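Local coordinates for HTH-type transcriptional regulator PrpR (Mycobacterium tuberculosis, PDB 6D2S), which regulates transcription of the genes for short-chain fatty acid catabolism through the glyoxylate and methylcitrate cycles, allowing cholesterol-derived propionate to be assimilated, at residues L148-D153 with R179-I184; T165-L170 with V263-D268; E225-Q230 with L275-G280. One frame throughout, in Å; residues are numbered along the deposited sequence.

Overall arrangement
The chain covers the IrrE-like part and the C-terminal ScfR region of PrpR. Contacts 1 and 2 are buried and lie side by side, their centres about 7 Å apart; contact 3 is only partly buried and lies farther from the middle of the chain. All three reach the same five-stranded antiparallel sheet. Contact 2 is wholly apolar, setting helix 163-170 on the inner strand 261-268. Contact 1 mixes aromatic and aliphatic packing with one hydrogen bond, where the turn ahead of helix 152-159 meets the lead-in to strand 183-189. In contact 3, at edge strand 228-233, an exposed arginine reaches backbone carbonyls. Tyr150 packs on Leu170 between contacts 1 and 2, and Tyr277 joins contact 3 to contact 1 through Ile152 N.

Contact 1 (L148-D153 with R179-I184); sequences LRYDID and RGIPFI
Tyr150 meets Ile181 with both its ring and its hydroxyl. Ile181 CD1 sits over one face of the phenol, 3.6 Å from the ring centroid, a CH-pi contact displaced slightly toward CE1, which lies 3.4 Å from that methyl. Beyond the ring, Ile181 N donates to Tyr150 OH at 3.1 Å with an angle of 161° at the hydrogen. Glu146 also hydrogen-bonds this hydroxyl, which is therefore held from both the helix and the loop. Phe183 comes to the ring obliquely, the two planes 63° apart; Tyr150 CD2 lies near the plane of the phenylalanine, at its edge, 3.8 Å from Phe183 CE2. Ile181 divides its branches between the two aromatics: CG1, anti to the carbonyl carbon (chi1 -66°), carries CD1 to Tyr150, while CG2, anti to the backbone N, rests over a face of Phe183. Arg149 is the C-prime residue of a Schellman motif ending helix 138-147, and a type I' turn runs from Leu148 to Asp151, the N-cap of helix 152-159. Tyr150 thus projects from the junction of two helices, against Leu170 of helix 163-170, while Phe183 packs on Leu265 and Cys267 of strand 261-268.

Contact 2 (T165-L170 with V263-D268); sequences TVCHRL and VGLGCD
Leu170 N donates to Val166 O at 2.9 Å, a helical bond in the turn that presents Leu170, together with Cys167, to the strand. The contact itself is apolar, and it joins a helix of the IrrE-like part to the sheet of the C-terminal ScfR region, which is related to GAF domains. Leu265 supplies most of the strand's share: its CD1 methyl lies 3.6 Å from Leu170 CD1, and the two leucine side chains meet at about a right angle, touching through these ends. The same Leu265 CD1 is 4.0 Å from Cys167 SG, so one methyl touches both residues, which are three apart on the helix. The other branch goes to the main chain, with Leu265 CD2 3.7 Å from Cys167 O. In Leu265, CG is anti to the carbonyl carbon (chi1 -67°), which places the branch point near Cys167, and with chi2 at 173° CD1 and CD2 go to different parts of the helix. Cys167 also reaches back along the strand, its CB 3.9 Å from Val263 CG1; Val263 has two conformations, so this touch, made by one of them, is less certain. Val263 and Leu265, two residues apart, point to the same side of the strand, with Gly264 between them. The axes of segments 165-170 and 263-268 lie at 30° to each other, in broadly the same N-to-C sense, and approach to 8.8 Å. At this separation the four side chains meet directly, with Ile152 and Phe183 packed beside them. Strand 261-268 is internal to the antiparallel sheet, bonded through its backbone to strand 239-247 on one flank and strand 183-189 on the other. Helix 163-170 is in turn packed by helices 138-147 and 152-159, Phe141 and Ile152 both touching Leu170.

Contact 3 (E225-Q230 with L275-G280); sequences ERIVRQ and LVYSTG
Two flat groups, the guanidinium of Arg229 and the ring of Tyr277, stand 58° apart and do not stack. The guanidinium is used at its edge, where Tyr277 O, Thr279 O and a water all lie near its plane. On the tyrosine, Val276 CG1 lies over the centre of one face, 4.1 Å above it, while Arg229 CD and Ile227 CD1 approach the ring obliquely. Arg229 NH1 donates to Tyr277 O at 2.9 Å, with an angle of 156° at the hydrogen; the donor is tilted from the carbonyl plane. A weak second bond runs from Arg229 NH1 to Thr279 O at 3.0 Å. A water bridges this end, donating to Thr279 O at 2.9 Å and accepting weakly from Arg229 NH2. The bond to Tyr277 O is the firm one, and the weak contacts to Thr279 O and the water add to it at the guanidinium edge. The chain of Arg229 bends at chi3, -83°, and this turns the head toward the loop carbonyls while CD stays 3.6 Å from Tyr277 CB. Farther along the ring, Ile227 CD1 meets Tyr277 CE1 at 3.4 Å, the two side chains crossing at about a right angle. Two residues apart, Ile227 and Arg229 both point at the loop; Ile227 meets the ring at its hydroxyl end and Arg229 near CB. A backbone bond from Ser278 N to Leu275 O, 3.2 Å, closes a turn that contains Tyr277. This loop follows strand 261-268 and crosses back to edge strand 228-233. Tyr277 also packs on Phe241 and Val243 of the adjoining strand 239-247, and its hydroxyl hydrogen-bonds Ile152 N at the start of helix 152-159.

Contact 1 (L148-D153 with R179-I184)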
loop_
_atom_site.group_PDB
_atom_site.type_symbol
_atom_site.label_atom_id
_atom_site.label_comp_id
_atom_site.label_asym_id
_atom_site.label_seq_id
_atom_site.Cartn_x
_atom_site.Cartn_y
_atom_site.Cartn_z
ATOM N N LEU A 148 2.332 -18.151 -2.844
ATOM C CA LEU A 148 1.491 -17.860 -3.996
ATOM C C LEU A 148 2.290 -17.320 -5.170
ATOM O O LEU A 148 1.696 -16.834 -6.140
ATOM C CB LEU A 148 0.400 -16.862 -3.608
ATOM C CG LEU A 148 -0.703 -17.449 -2.718
ATOM C CD1 LEU A 148 -1.654 -16.338 -2.253
ATOM C CD2 LEU A 148 -1.463 -18.551 -3.437
ATOM N N ARG A 149 3.622 -17.375 -5.089
ATOM C CA ARG A 149 4.497 -16.922 -6.168
ATOM C C ARG A 149 4.126 -15.511 -6.611
ATOM O O ARG A 149 4.071 -15.197 -7.805
ATOM C CB ARG A 149 4.470 -17.908 -7.344
ATOM C CG ARG A 149 4.933 -19.320 -6.982
ATOM C CD ARG A 149 6.310 -19.270 -6.333
ATOM N NE ARG A 149 6.958 -20.576 -6.267
ATOM C CZ ARG A 149 8.060 -20.822 -5.565
ATOM N NH1 ARG A 149 8.620 -19.848 -4.854
ATOM N NH2 ARG A 149 8.602 -22.031 -5.568
ATOM N N TYR A 150 3.859 -14.652 -5.630
ATOM C CA TYR A 150 3.653 -13.223 -5.862
ATOM C C TYR A 150 2.463 -12.950 -6.776
ATOM O O TYR A 150 2.401 -11.915 -7.436
ATOM C CB TYR A 150 4.929 -12.569 -6.413
ATOM C CG TYR A 150 6.003 -12.458 -5.347
ATOM C CD1 TYR A 150 6.806 -13.543 -5.035
ATOM C CD2 TYR A 150 6.189 -11.275 -4.636
ATOM C CE1 TYR A 150 7.779 -13.459 -4.054
ATOM C CE2 TYR A 150 7.170 -11.179 -3.655
ATOM C CZ TYR A 150 7.954 -12.277 -3.366
ATOM O OH TYR A 150 8.925 -12.187 -2.394
ATOM N N ASP A 151 1.484 -13.853 -6.795
ATOM C CA ASP A 151 0.250 -13.614 -7.540
ATOM C C ASP A 151 -0.557 -12.524 -6.838
ATOM O O ASP A 151 -1.157 -12.771 -5.786
ATOM C CB ASP A 151 -0.565 -14.903 -7.656
ATOM C CG ASP A 151 -1.729 -14.764 -8.621
ATOM O OD1 ASP A 151 -1.885 -15.649 -9.488
ATOM O OD2 ASP A 151 -2.461 -13.744 -8.523
ATOM N N ILE A 152 -0.583 -11.322 -7.427
ATOM C CA ILE A 152 -1.189 -10.162 -6.776
ATOM C C ILE A 152 -2.679 -10.381 -6.555
ATOM O O ILE A 152 -3.231 -10.007 -5.512
ATOM C CB ILE A 152 -0.922 -8.895 -7.609
ATOM C CG1 ILE A 152 0.593 -8.646 -7.724
ATOM C CG2 ILE A 152 -1.634 -7.685 -6.976
ATOM C CD1 ILE A 152 0.985 -7.838 -8.957
ATOM N N ASP A 153 -3.357 -10.980 -7.530
ATOM C CA ASP A 153 -4.796 -11.210 -7.399
ATOM C C ASP A 153 -5.118 -12.232 -6.309
ATOM O O ASP A 153 -6.056 -12.037 -5.520
ATOM C CB ASP A 153 -5.359 -11.660 -8.744
ATOM C CG ASP A 153 -5.337 -10.547 -9.776
ATOM O OD1 ASP A 153 -5.991 -9.511 -9.537
ATOM O OD2 ASP A 153 -4.647 -10.691 -10.807
ATOM N N ARG A 179 13.715 -10.014 3.474
ATOM C CA ARG A 179 13.287 -9.235 2.322
ATOM C C ARG A 179 12.455 -10.077 1.357
ATOM O O ARG A 179 12.670 -11.285 1.205
ATOM C CB ARG A 179 14.510 -8.667 1.585
ATOM C CG ARG A 179 15.305 -7.688 2.443
ATOM C CD ARG A 179 16.502 -7.114 1.715
ATOM N NE ARG A 179 16.100 -6.114 0.733
ATOM C CZ ARG A 179 16.213 -6.262 -0.583
ATOM N NH1 ARG A 179 16.729 -7.374 -1.088
ATOM N NH2 ARG A 179 15.819 -5.289 -1.393
ATOM N N GLY A 180 11.482 -9.422 0.717
ATOM C CA GLY A 180 10.833 -9.961 -0.462
ATOM C C GLY A 180 11.589 -9.564 -1.722
ATOM O O GLY A 180 12.652 -8.943 -1.678
ATOM N N ILE A 181 11.030 -9.947 -2.866
ATOM C CA ILE A 181 11.611 -9.477 -4.135
ATOM C C ILE A 181 11.671 -7.955 -4.125
ATOM O O ILE A 181 10.671 -7.301 -3.770
ATOM C CB ILE A 181 10.776 -9.968 -5.325
ATOM C CG1 ILE A 181 10.848 -11.489 -5.438
ATOM C CG2 ILE A 181 11.225 -9.252 -6.606
ATOM C CD1 ILE A 181 9.843 -12.084 -6.450
ATOM N N PRO A 182 12.789 -7.330 -4.503
ATOM C CA PRO A 182 12.824 -5.860 -4.580
ATOM C C PRO A 182 12.081 -5.377 -5.818
ATOM O O PRO A 182 12.437 -5.737 -6.943
ATOM C CB PRO A 182 14.326 -5.538 -4.662
ATOM C CG PRO A 182 15.045 -6.831 -4.539
ATOM C CD PRO A 182 14.098 -7.944 -4.775
ATOM N N PHE A 183 11.041 -4.571 -5.614
ATOM C CA PHE A 183 10.211 -4.080 -6.709
ATOM C C PHE A 183 10.362 -2.574 -6.888
ATOM O O PHE A 183 10.610 -1.841 -5.927
ATOM C CB PHE A 183 8.723 -4.367 -6.478
ATOM C CG PHE A 183 8.332 -5.815 -6.611
ATOM C CD1 PHE A 183 8.293 -6.428 -7.857
ATOM C CD2 PHE A 183 7.949 -6.546 -5.485
ATOM C CE1 PHE A 183 7.904 -7.751 -7.978
ATOM C CE2 PHE A 183 7.549 -7.867 -5.597
ATOM C CZ PHE A 183 7.529 -8.473 -6.845
ATOM N N ILE A 184 10.209 -2.125 -8.140
ATOM C CA ILE A 184 9.841 -0.746 -8.447
ATOM C C ILE A 184 8.325 -0.683 -8.525
ATOM O O ILE A 184 7.706 -1.455 -9.267
ATOM C CB ILE A 184 10.457 -0.284 -9.780
ATOM C CG1 ILE A 184 11.983 -0.351 -9.747
ATOM C CG2 ILE A 184 9.941 1.112 -10.146
ATOM C CD1 ILE A 184 12.603 -0.238 -11.125
#

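Contact 2 (T165-L170 with V263-D268)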
loop_
_atom_site.group_PDB
_atom_site.type_symbol
_atom_site.label_atom_id
_atom_site.label_comp_id
_atom_site.label_asym_id
_atom_site.label_seq_id
_atom_site.Cartn_x
_atom_site.Cartn_y
_atom_site.Cartn_z
ATOM N N THR A 165 -3.336 -2.151 -3.199
ATOM C CA THR A 165 -2.932 -2.346 -1.808
ATOM C C THR A 165 -1.913 -3.473 -1.694
ATOM O O THR A 165 -0.916 -3.341 -0.976
ATOM C CB THR A 165 -4.167 -2.627 -0.944
ATOM O OG1 THR A 165 -5.107 -1.557 -1.111
ATOM C CG2 THR A 165 -3.797 -2.742 0.541
ATOM N N VAL A 166 -2.136 -4.577 -2.416
ATOM C CA VAL A 166 -1.146 -5.656 -2.469
ATOM C C VAL A 166 0.159 -5.153 -3.076
ATOM O O VAL A 166 1.245 -5.408 -2.546
ATOM C CB VAL A 166 -1.684 -6.857 -3.268
ATOM C CG1 VAL A 166 -0.592 -7.932 -3.402
ATOM C CG2 VAL A 166 -2.952 -7.445 -2.607
ATOM N N CYS A 167 0.074 -4.471 -4.224
ATOM C CA CYS A 167 1.293 -4.017 -4.904
ATOM C C CYS A 167 2.107 -3.102 -4.007
ATOM O O CYS A 167 3.335 -3.223 -3.914
ATOM C CB CYS A 167 0.960 -3.286 -6.200
ATOM S SG CYS A 167 0.388 -4.319 -7.517
ATOM N N HIS A 168 1.445 -2.150 -3.356
ATOM C CA HIS A 168 2.197 -1.258 -2.490
ATOM C C HIS A 168 2.875 -2.040 -1.378
ATOM O O HIS A 168 4.057 -1.821 -1.085
ATOM C CB HIS A 168 1.308 -0.160 -1.911
ATOM C CG HIS A 168 2.090 0.879 -1.170
ATOM N ND1 HIS A 168 2.470 0.723 0.146
ATOM C CD2 HIS A 168 2.614 2.060 -1.576
ATOM C CE1 HIS A 168 3.176 1.772 0.526
ATOM N NE2 HIS A 168 3.279 2.598 -0.500
ATOM N N ARG A 169 2.160 -2.982 -0.758
ATOM C CA ARG A 169 2.791 -3.756 0.309
ATOM C C ARG A 169 3.975 -4.573 -0.210
ATOM O O ARG A 169 5.010 -4.680 0.464
ATOM C CB ARG A 169 1.771 -4.673 0.988
ATOM C CG ARG A 169 2.332 -5.367 2.211
ATOM C CD ARG A 169 2.556 -4.371 3.372
ATOM N NE ARG A 169 2.814 -5.047 4.654
ATOM C CZ ARG A 169 3.855 -4.799 5.454
ATOM N NH1 ARG A 169 4.781 -3.909 5.106
ATOM N NH2 ARG A 169 3.970 -5.441 6.617
ATOM N N LEU A 170 3.841 -5.182 -1.389
ATOM C CA LEU A 170 4.974 -5.932 -1.933
ATOM C C LEU A 170 6.200 -5.031 -2.080
ATOM O O LEU A 170 7.338 -5.467 -1.855
ATOM C CB LEU A 170 4.600 -6.567 -3.280
ATOM C CG LEU A 170 3.602 -7.733 -3.243
ATOM C CD1 LEU A 170 3.128 -8.082 -4.659
ATOM C CD2 LEU A 170 4.259 -8.960 -2.598
ATOM N N VAL A 263 -1.541 0.449 -12.132
ATOM C CA VAL A 263 -0.503 0.219 -11.139
ATOM C C VAL A 263 0.328 -0.974 -11.581
ATOM O O VAL A 263 -0.200 -1.935 -12.146
ATOM C CB VAL A 263 -1.115 -0.005 -9.741
ATOM C CG1 VAL A 263 -0.102 -0.634 -8.801
ATOM C CG2 VAL A 263 -1.624 1.319 -9.191
ATOM N N GLY A 264 1.632 -0.900 -11.350
ATOM C CA GLY A 264 2.513 -1.963 -11.786
ATOM C C GLY A 264 3.680 -2.150 -10.847
ATOM O O GLY A 264 4.027 -1.266 -10.056
ATOM N N LEU A 265 4.274 -3.333 -10.946
ATOM C CA LEU A 265 5.498 -3.691 -10.252
ATOM C C LEU A 265 6.513 -4.170 -11.272
ATOM O O LEU A 265 6.174 -4.929 -12.184
ATOM C CB LEU A 265 5.262 -4.807 -9.228
ATOM C CG LEU A 265 4.386 -4.460 -8.034
ATOM C CD1 LEU A 265 4.125 -5.727 -7.230
ATOM C CD2 LEU A 265 5.085 -3.400 -7.184
ATOM N N GLY A 266 7.755 -3.759 -11.094
ATOM C CA GLY A 266 8.850 -4.276 -11.899
ATOM C C GLY A 266 9.964 -4.776 -11.009
ATOM O O GLY A 266 10.316 -4.139 -10.017
ATOM N N CYS A 267 10.511 -5.936 -11.362
ATOM C CA CYS A 267 11.651 -6.478 -10.634
ATOM C C CYS A 267 12.731 -6.893 -11.618
ATOM O O CYS A 267 12.462 -7.161 -12.793
ATOM C CB CYS A 267 11.272 -7.678 -9.747
ATOM S SG CYS A 267 10.714 -9.174 -10.611
ATOM N N ASP A 268 13.964 -6.936 -11.120
ATOM C CA ASP A 268 15.069 -7.367 -11.967
ATOM C C ASP A 268 14.729 -8.704 -12.598
ATOM O O ASP A 268 14.184 -9.603 -11.951
ATOM C CB ASP A 268 16.361 -7.498 -11.162
ATOM C CG ASP A 268 17.604 -7.522 -12.050
ATOM O OD1 ASP A 268 18.264 -6.468 -12.186
ATOM O OD2 ASP A 268 17.917 -8.592 -12.614
#

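Contact 3 (E225-Q230 with L275-G280)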
loop_
_atom_site.group_PDB
_atom_site.type_symbol
_atom_site.label_atom_id
_atom_site.label_comp_id
_atom_site.label_asym_id
_atom_site.label_seq_id
_atom_site.Cartn_x
_atom_site.Cartn_y
_atom_site.Cartn_z
ATOM N N GLU A 225 -8.564 -4.139 -16.557
ATOM C CA GLU A 225 -8.781 -5.211 -15.587
ATOM C C GLU A 225 -8.144 -6.537 -16.006
ATOM O O GLU A 225 -8.477 -7.592 -15.454
ATOM C CB GLU A 225 -10.275 -5.387 -15.301
ATOM C CG GLU A 225 -10.898 -4.121 -14.731
ATOM C CD GLU A 225 -12.202 -4.371 -14.005
ATOM O OE1 GLU A 225 -12.781 -5.466 -14.168
ATOM O OE2 GLU A 225 -12.646 -3.468 -13.266
ATOM N N ARG A 226 -7.215 -6.507 -16.959
ATOM C CA ARG A 226 -6.433 -7.673 -17.335
ATOM C C ARG A 226 -4.969 -7.398 -17.030
ATOM O O ARG A 226 -4.478 -6.289 -17.252
ATOM C CB ARG A 226 -6.607 -8.013 -18.820
ATOM C CG ARG A 226 -5.770 -9.193 -19.296
ATOM C CD ARG A 226 -6.118 -10.471 -18.542
ATOM N NE ARG A 226 -5.395 -11.632 -19.057
ATOM C CZ ARG A 226 -4.193 -12.012 -18.635
ATOM N NH1 ARG A 226 -3.574 -11.321 -17.691
ATOM N NH2 ARG A 226 -3.610 -13.082 -19.158
ATOM N N ILE A 227 -4.280 -8.404 -16.503
ATOM C CA ILE A 227 -2.865 -8.248 -16.205
ATOM C C ILE A 227 -2.073 -8.188 -17.503
ATOM O O ILE A 227 -2.291 -8.983 -18.429
ATOM C CB ILE A 227 -2.381 -9.378 -15.291
ATOM C CG1 ILE A 227 -2.698 -9.014 -13.835
ATOM C CG2 ILE A 227 -0.891 -9.652 -15.502
ATOM C CD1 ILE A 227 -2.183 -10.001 -12.834
ATOM N N VAL A 228 -1.175 -7.213 -17.589
ATOM C CA VAL A 228 -0.294 -7.037 -18.735
ATOM C C VAL A 228 1.127 -7.242 -18.238
ATOM O O VAL A 228 1.515 -6.665 -17.216
ATOM C CB VAL A 228 -0.470 -5.651 -19.383
ATOM C CG1 VAL A 228 0.544 -5.448 -20.507
ATOM C CG2 VAL A 228 -1.882 -5.506 -19.923
ATOM N N ARG A 229 1.883 -8.094 -18.926
ATOM C CA ARG A 229 3.232 -8.457 -18.508
ATOM C C ARG A 229 4.213 -8.156 -19.629
ATOM O O ARG A 229 3.926 -8.425 -20.799
ATOM C CB ARG A 229 3.339 -9.945 -18.159
ATOM C CG ARG A 229 2.449 -10.417 -17.035
ATOM C CD ARG A 229 2.426 -11.932 -16.997
ATOM N NE ARG A 229 1.468 -12.489 -17.953
ATOM C CZ ARG A 229 1.461 -13.754 -18.361
ATOM N NH1 ARG A 229 2.382 -14.603 -17.922
ATOM N NH2 ARG A 229 0.544 -14.165 -19.226
ATOM N N GLN A 230 5.376 -7.623 -19.277
ATOM C CA GLN A 230 6.378 -7.422 -20.312
ATOM C C GLN A 230 7.752 -7.291 -19.686
ATOM O O GLN A 230 7.899 -7.110 -18.474
ATOM C CB GLN A 230 6.067 -6.199 -21.172
ATOM C CG GLN A 230 5.833 -4.930 -20.402
ATOM C CD GLN A 230 5.192 -3.876 -21.279
ATOM O OE1 GLN A 230 4.037 -3.479 -21.071
ATOM N NE2 GLN A 230 5.933 -3.425 -22.279
ATOM N N LEU A 275 8.186 -15.278 -9.662
ATOM C CA LEU A 275 6.870 -14.751 -10.011
ATOM C C LEU A 275 6.081 -15.790 -10.792
ATOM O O LEU A 275 6.588 -16.352 -11.763
ATOM C CB LEU A 275 6.982 -13.501 -10.879
ATOM C CG LEU A 275 7.789 -12.312 -10.366
ATOM C CD1 LEU A 275 7.814 -11.241 -11.451
ATOM C CD2 LEU A 275 7.169 -11.776 -9.100
ATOM N N VAL A 276 4.817 -15.994 -10.414
ATOM C CA VAL A 276 3.988 -16.858 -11.245
ATOM C C VAL A 276 3.900 -16.297 -12.659
ATOM O O VAL A 276 3.739 -17.050 -13.628
ATOM C CB VAL A 276 2.598 -17.055 -10.609
ATOM C CG1 VAL A 276 1.852 -15.739 -10.520
ATOM C CG2 VAL A 276 1.797 -18.097 -11.399
ATOM N N TYR A 277 4.059 -14.979 -12.805
ATOM C CA TYR A 277 3.889 -14.301 -14.088
ATOM C C TYR A 277 4.946 -14.661 -15.125
ATOM O O TYR A 277 4.733 -14.390 -16.314
ATOM C CB TYR A 277 3.890 -12.790 -13.860
ATOM C CG TYR A 277 2.810 -12.356 -12.902
ATOM C CD1 TYR A 277 1.468 -12.488 -13.244
ATOM C CD2 TYR A 277 3.130 -11.835 -11.653
ATOM C CE1 TYR A 277 0.469 -12.100 -12.366
ATOM C CE2 TYR A 277 2.144 -11.441 -10.775
ATOM C CZ TYR A 277 0.817 -11.580 -11.136
ATOM O OH TYR A 277 -0.157 -11.183 -10.262
ATOM N N SER A 278 6.066 -15.265 -14.724
ATOM C CA SER A 278 7.206 -15.404 -15.629
ATOM C C SER A 278 7.127 -16.616 -16.560
ATOM O O SER A 278 8.148 -16.993 -17.141
ATOM C CB SER A 278 8.510 -15.466 -14.831
ATOM O OG SER A 278 8.564 -16.642 -14.056
ATOM N N THR A 279 5.986 -17.251 -16.750
ATOM C CA THR A 279 5.856 -18.254 -17.802
ATOM C C THR A 279 5.011 -17.684 -18.932
ATOM O O THR A 279 3.951 -17.105 -18.676
ATOM C CB THR A 279 5.227 -19.541 -17.269
ATOM O OG1 THR A 279 5.944 -19.976 -16.103
ATOM C CG2 THR A 279 5.289 -20.621 -18.332
ATOM N N GLY A 280 5.467 -17.848 -20.168
ATOM C CA GLY A 280 4.695 -17.329 -21.276
ATOM C C GLY A 280 5.522 -17.133 -22.527
ATOM O O GLY A 280 6.726 -17.388 -22.566
HETATM O O HOH W 1 1.180 -17.453 -19.505
#